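Long-range contact in precorrin-6Y C5,15-methyltransferase (Decarboxylating) (Geobacter metallireducens, PDB 3E05), which probably methylates precorrin-6Y with S-adenosylmethionine as methyl donor in adenosylcobalamin biosynthesis, the present chain being the C-terminal domain of the longer enzyme: residues V8-L22 against G50-M62. Residues are numbered along the deposited sequence; the frame is centred on the assembly and turned at random. Where two conformers were deposited one is given.
Sequences VIGIDDDEFATAKKL and GSASVSIEASNLM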
loop_
_atom_site.group_PDB
_atom_site.type_symbol
_atom_site.label_atom_id
_atom_site.label_comp_id
_atom_site.label_asym_id
_atom_site.label_seq_id
_atom_site.Cartn_x
_atom_site.Cartn_y
_atom_site.Cartn_z
ATOM N N VAL D 8 23.305 11.150 -9.065
ATOM C CA VAL D 8 23.114 10.437 -10.339
ATOM C C VAL D 8 21.627 10.105 -10.543
ATOM O O VAL D 8 21.068 10.329 -11.624
ATOM C CB VAL D 8 24.045 9.176 -10.475
ATOM C CG1 VAL D 8 23.730 8.076 -9.451
ATOM C CG2 VAL D 8 24.013 8.608 -11.891
ATOM N N ILE D 9 21.002 9.576 -9.489
ATOM C CA ILE D 9 19.552 9.394 -9.392
ATOM C C ILE D 9 19.103 9.826 -7.992
ATOM O O ILE D 9 19.898 9.861 -7.038
ATOM C CB ILE D 9 19.068 7.940 -9.728
ATOM C CG1 ILE D 9 19.515 6.926 -8.665
ATOM C CG2 ILE D 9 19.466 7.513 -11.175
ATOM C CD1 ILE D 9 18.878 5.555 -8.794
ATOM N N GLY D 10 17.827 10.178 -7.872
ATOM C CA GLY D 10 17.288 10.657 -6.616
ATOM C C GLY D 10 17.322 12.154 -6.430
ATOM O O GLY D 10 17.395 12.630 -5.288
ATOM N N ILE D 11 17.273 12.893 -7.543
ATOM C CA ILE D 11 17.119 14.351 -7.508
ATOM C C ILE D 11 15.754 14.661 -6.894
ATOM O O ILE D 11 14.753 14.054 -7.271
ATOM C CB ILE D 11 17.246 14.987 -8.923
ATOM C CG1 ILE D 11 18.600 14.646 -9.567
ATOM C CG2 ILE D 11 17.093 16.511 -8.848
ATOM C CD1 ILE D 11 18.626 14.772 -11.089
ATOM N N ASP D 12 15.721 15.572 -5.923
ATOM C CA ASP D 12 14.481 15.952 -5.247
ATOM C C ASP D 12 13.461 16.491 -6.242
ATOM O O ASP D 12 13.822 17.261 -7.141
ATOM C CB ASP D 12 14.751 16.996 -4.161
ATOM C CG ASP D 12 13.561 17.199 -3.247
ATOM O OD1 ASP D 12 13.347 16.353 -2.356
ATOM O OD2 ASP D 12 12.839 18.202 -3.420
ATOM N N ASP D 13 12.200 16.081 -6.080
ATOM C CA ASP D 13 11.127 16.473 -6.976
ATOM C C ASP D 13 11.036 17.994 -7.140
ATOM O O ASP D 13 10.851 18.497 -8.261
ATOM C CB ASP D 13 9.780 15.946 -6.469
ATOM C CG ASP D 13 9.618 14.435 -6.628
ATOM O OD1 ASP D 13 10.367 13.802 -7.393
ATOM O OD2 ASP D 13 8.701 13.891 -5.981
ATOM N N ASP D 14 11.230 18.708 -6.031
ATOM C CA ASP D 14 11.077 20.162 -6.001
ATOM C C ASP D 14 12.223 20.936 -6.674
ATOM O O ASP D 14 12.193 22.165 -6.748
ATOM C CB ASP D 14 10.821 20.622 -4.563
ATOM C CG ASP D 14 9.511 20.067 -3.999
ATOM O OD1 ASP D 14 8.606 19.714 -4.792
ATOM O OD2 ASP D 14 9.381 19.977 -2.763
ATOM N N GLU D 15 13.218 20.205 -7.180
ATOM C CA GLU D 15 14.316 20.799 -7.942
ATOM C C GLU D 15 13.977 20.889 -9.423
ATOM O O GLU D 15 14.732 21.465 -10.196
ATOM C CB GLU D 15 15.609 19.997 -7.773
ATOM C CG GLU D 15 16.203 20.034 -6.378
ATOM C CD GLU D 15 16.962 21.319 -6.076
ATOM O OE1 GLU D 15 17.277 22.087 -7.013
ATOM O OE2 GLU D 15 17.253 21.555 -4.890
ATOM N N PHE D 16 12.851 20.298 -9.818
ATOM C CA PHE D 16 12.422 20.327 -11.210
ATOM C C PHE D 16 11.359 21.403 -11.397
ATOM O O PHE D 16 10.483 21.574 -10.544
ATOM C CB PHE D 16 11.824 18.979 -11.651
ATOM C CG PHE D 16 12.810 17.843 -11.677
ATOM C CD1 PHE D 16 13.531 17.562 -12.832
ATOM C CD2 PHE D 16 13.002 17.044 -10.558
ATOM C CE1 PHE D 16 14.456 16.506 -12.867
ATOM C CE2 PHE D 16 13.903 15.978 -10.591
ATOM C CZ PHE D 16 14.639 15.722 -11.746
ATOM N N ALA D 17 11.441 22.100 -12.529
ATOM C CA ALA D 17 10.368 22.966 -12.985
ATOM C C ALA D 17 9.267 22.044 -13.492
ATOM O O ALA D 17 9.485 21.237 -14.410
ATOM C CB ALA D 17 10.854 23.888 -14.095
ATOM N N THR D 18 8.098 22.143 -12.868
ATOM C CA THR D 18 6.995 21.213 -13.134
ATOM C C THR D 18 5.633 21.812 -12.771
ATOM O O THR D 18 5.558 22.917 -12.227
ATOM C CB THR D 18 7.210 19.846 -12.397
ATOM O OG1 THR D 18 6.277 18.873 -12.885
ATOM C CG2 THR D 18 7.093 19.979 -10.875
ATOM N N ALA D 19 4.568 21.079 -13.092
ATOM C CA ALA D 19 3.211 21.426 -12.653
ATOM C C ALA D 19 2.764 20.425 -11.598
ATOM O O ALA D 19 3.423 19.407 -11.391
ATOM C CB ALA D 19 2.244 21.426 -13.836
ATOM N N LYS D 20 1.649 20.722 -10.932
ATOM C CA LYS D 20 1.026 19.791 -9.993
ATOM C C LYS D 20 0.536 18.541 -10.737
ATOM O O LYS D 20 -0.058 18.646 -11.816
ATOM C CB LYS D 20 -0.118 20.485 -9.244
ATOM C CG LYS D 20 -0.899 19.591 -8.286
ATOM C CD LYS D 20 -1.774 20.399 -7.335
ATOM C CE LYS D 20 -1.022 20.781 -6.062
ATOM N NZ LYS D 20 -0.701 19.593 -5.212
ATOM N N LYS D 21 0.849 17.370 -10.172
ATOM C CA LYS D 21 0.466 16.051 -10.713
ATOM C C LYS D 21 1.213 15.605 -11.993
ATOM O O LYS D 21 0.965 14.507 -12.499
ATOM C CB LYS D 21 -1.063 15.929 -10.896
ATOM C CG LYS D 21 -1.884 15.983 -9.605
ATOM C CD LYS D 21 -1.944 14.620 -8.914
ATOM C CE LYS D 21 -2.891 14.627 -7.713
ATOM N NZ LYS D 21 -4.332 14.574 -8.101
ATOM N N LEU D 22 2.124 16.435 -12.507
ATOM C CA LEU D 22 2.844 16.101 -13.740
ATOM C C LEU D 22 4.091 15.225 -13.530
ATOM O O LEU D 22 4.261 14.227 -14.218
ATOM C CB LEU D 22 3.199 17.363 -14.548
ATOM C CG LEU D 22 4.034 17.163 -15.826
ATOM C CD1 LEU D 22 3.254 16.402 -16.886
ATOM C CD2 LEU D 22 4.572 18.484 -16.390
ATOM N N GLY D 50 6.917 15.406 -20.104
ATOM C CA GLY D 50 6.419 16.181 -18.964
ATOM C C GLY D 50 7.447 17.199 -18.537
ATOM O O GLY D 50 7.620 18.212 -19.195
ATOM N N SER D 51 8.134 16.911 -17.435
ATOM C CA SER D 51 9.237 17.746 -16.959
ATOM C C SER D 51 10.600 17.146 -17.303
ATOM O O SER D 51 11.652 17.717 -16.978
ATOM C CB SER D 51 9.104 17.962 -15.460
ATOM O OG SER D 51 7.937 18.732 -15.220
ATOM N N ALA D 52 10.551 15.996 -17.967
ATOM C CA ALA D 52 11.722 15.240 -18.416
ATOM C C ALA D 52 12.589 14.679 -17.298
ATOM O O ALA D 52 13.748 14.352 -17.533
ATOM C CB ALA D 52 12.571 16.041 -19.472
ATOM N N SER D 53 12.013 14.490 -16.105
ATOM C CA SER D 53 12.778 13.964 -14.967
ATOM C C SER D 53 13.308 12.550 -15.213
ATOM O O SER D 53 14.411 12.217 -14.778
ATOM C CB SER D 53 11.970 14.035 -13.664
ATOM O OG SER D 53 10.911 13.097 -13.664
ATOM N N VAL D 54 12.527 11.728 -15.918
ATOM C CA VAL D 54 12.949 10.377 -16.298
ATOM C C VAL D 54 14.115 10.465 -17.272
ATOM O O VAL D 54 15.148 9.839 -17.055
ATOM C CB VAL D 54 11.793 9.548 -16.908
ATOM C CG1 VAL D 54 12.258 8.127 -17.300
ATOM C CG2 VAL D 54 10.601 9.489 -15.913
ATOM N N SER D 55 13.946 11.266 -18.322
ATOM C CA SER D 55 15.005 11.521 -19.318
ATOM C C SER D 55 16.293 12.002 -18.674
ATOM O O SER D 55 17.374 11.547 -19.043
ATOM C CB SER D 55 14.540 12.581 -20.313
ATOM O OG SER D 55 13.802 11.984 -21.349
ATOM N N ILE D 56 16.164 12.892 -17.696
ATOM C CA ILE D 56 17.328 13.519 -17.065
ATOM C C ILE D 56 18.128 12.531 -16.211
ATOM O O ILE D 56 19.348 12.435 -16.342
ATOM C CB ILE D 56 16.929 14.786 -16.284
ATOM C CG1 ILE D 56 16.635 15.924 -17.268
ATOM C CG2 ILE D 56 17.995 15.203 -15.285
ATOM C CD1 ILE D 56 15.952 17.105 -16.628
ATOM N N GLU D 57 17.451 11.776 -15.352
ATOM C CA GLU D 57 18.152 10.734 -14.581
ATOM C C GLU D 57 18.648 9.543 -15.435
ATOM O O GLU D 57 19.729 9.005 -15.187
ATOM C CB GLU D 57 17.328 10.310 -13.348
ATOM C CG GLU D 57 17.276 11.410 -12.283
ATOM C CD GLU D 57 16.618 10.980 -11.002
ATOM O OE1 GLU D 57 16.245 9.795 -10.882
ATOM O OE2 GLU D 57 16.453 11.831 -10.109
ATOM N N ALA D 58 17.887 9.180 -16.470
ATOM C CA ALA D 58 18.340 8.205 -17.476
ATOM C C ALA D 58 19.659 8.629 -18.135
ATOM O O ALA D 58 20.532 7.790 -18.388
ATOM C CB ALA D 58 17.306 8.034 -18.542
ATOM N N SER D 59 19.771 9.927 -18.417
ATOM C CA SER D 59 20.955 10.499 -19.051
ATOM C C SER D 59 22.172 10.433 -18.135
ATOM O O SER D 59 23.302 10.288 -18.609
ATOM C CB SER D 59 20.676 11.926 -19.532
ATOM O OG SER D 59 20.849 12.871 -18.496
ATOM N N ASN D 60 21.941 10.518 -16.825
ATOM C CA ASN D 60 23.008 10.336 -15.851
ATOM C C ASN D 60 23.515 8.893 -15.835
ATOM O O ASN D 60 24.714 8.644 -15.622
ATOM C CB ASN D 60 22.545 10.754 -14.462
ATOM C CG ASN D 60 22.404 12.255 -14.312
ATOM O OD1 ASN D 60 22.903 13.030 -15.128
ATOM N ND2 ASN D 60 21.737 12.673 -13.248
ATOM N N LEU D 61 22.598 7.955 -16.087
ATOM C CA LEU D 61 22.897 6.519 -16.091
ATOM C C LEU D 61 23.476 6.053 -17.415
ATOM O O LEU D 61 24.119 4.996 -17.482
ATOM C CB LEU D 61 21.634 5.697 -15.807
ATOM C CG LEU D 61 20.888 5.833 -14.472
ATOM C CD1 LEU D 61 19.568 5.061 -14.515
ATOM C CD2 LEU D 61 21.718 5.330 -13.363
ATOM N N MET D 62 23.214 6.821 -18.476
ATOM C CA MET D 62 23.771 6.547 -19.793
ATOM C C MET D 62 24.471 7.796 -20.335
ATOM O O MET D 62 23.937 8.442 -21.237
ATOM C CB MET D 62 22.678 6.116 -20.783
ATOM C CG MET D 62 21.872 4.901 -20.383
ATOM S SD MET D 62 20.714 4.365 -21.659
ATOM C CE MET D 62 19.650 5.787 -21.827
HETATM O O HOH W 1 14.983 8.716 -8.613
#
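Glu57 and Asn60, one turn apart on helix 53-61, grip the backbone of residues 8-22, which runs alongside this first helix after strand 43-47 of a Rossmann-like methyltransferase domain, in the opposite direction. A carboxylate suits Glu57 because two successive amides face it: Ile11 N gives OE2 a bond of 2.9 Å on the syn side but tilted 31° out of the carboxylate plane, while Gly10 N makes only weak bonds to OE1 and OE2. A water donates to OE1 at 2.8 Å. The amide of Asn60 supplies the donor that Val8 O needs, its ND2 lying 2.9 Å away with an N-H...O angle of 160°. Replacing Glu57 by alanine would probably leave Ile11 N without its acceptor, Gly10 N with little beyond its weak bond to the water, and Arg29 short of one carboxylate.

Apolar side chains fill in beside these bonds, Ile9 CG2 resting 3.8 Å from Leu61 CD2. Farther along, small Ser53 lets an aromatic ring come close: Ser53 CB sits over one face of the Phe16 ring, 3.8 Å from the centroid, in a CH-pi contact. Ile56 CD1 meets the ring's edge. Near the helix start a short hydroxyl side chain suits Ser51: its OG, anti to the carbonyl carbon (chi1 -66°), fits beside Leu22 CD2 and hydrogen-bonds Thr18 OG1 at 2.9 Å, either being the possible donor.

In the second shell, Leu61 also packs on Leu61 of a second subunit, and Arg29 of helix 26-35 forms salt bridges with Asp13 and Glu57, its NH1 meeting both Glu57 OE2 and Ile11 O.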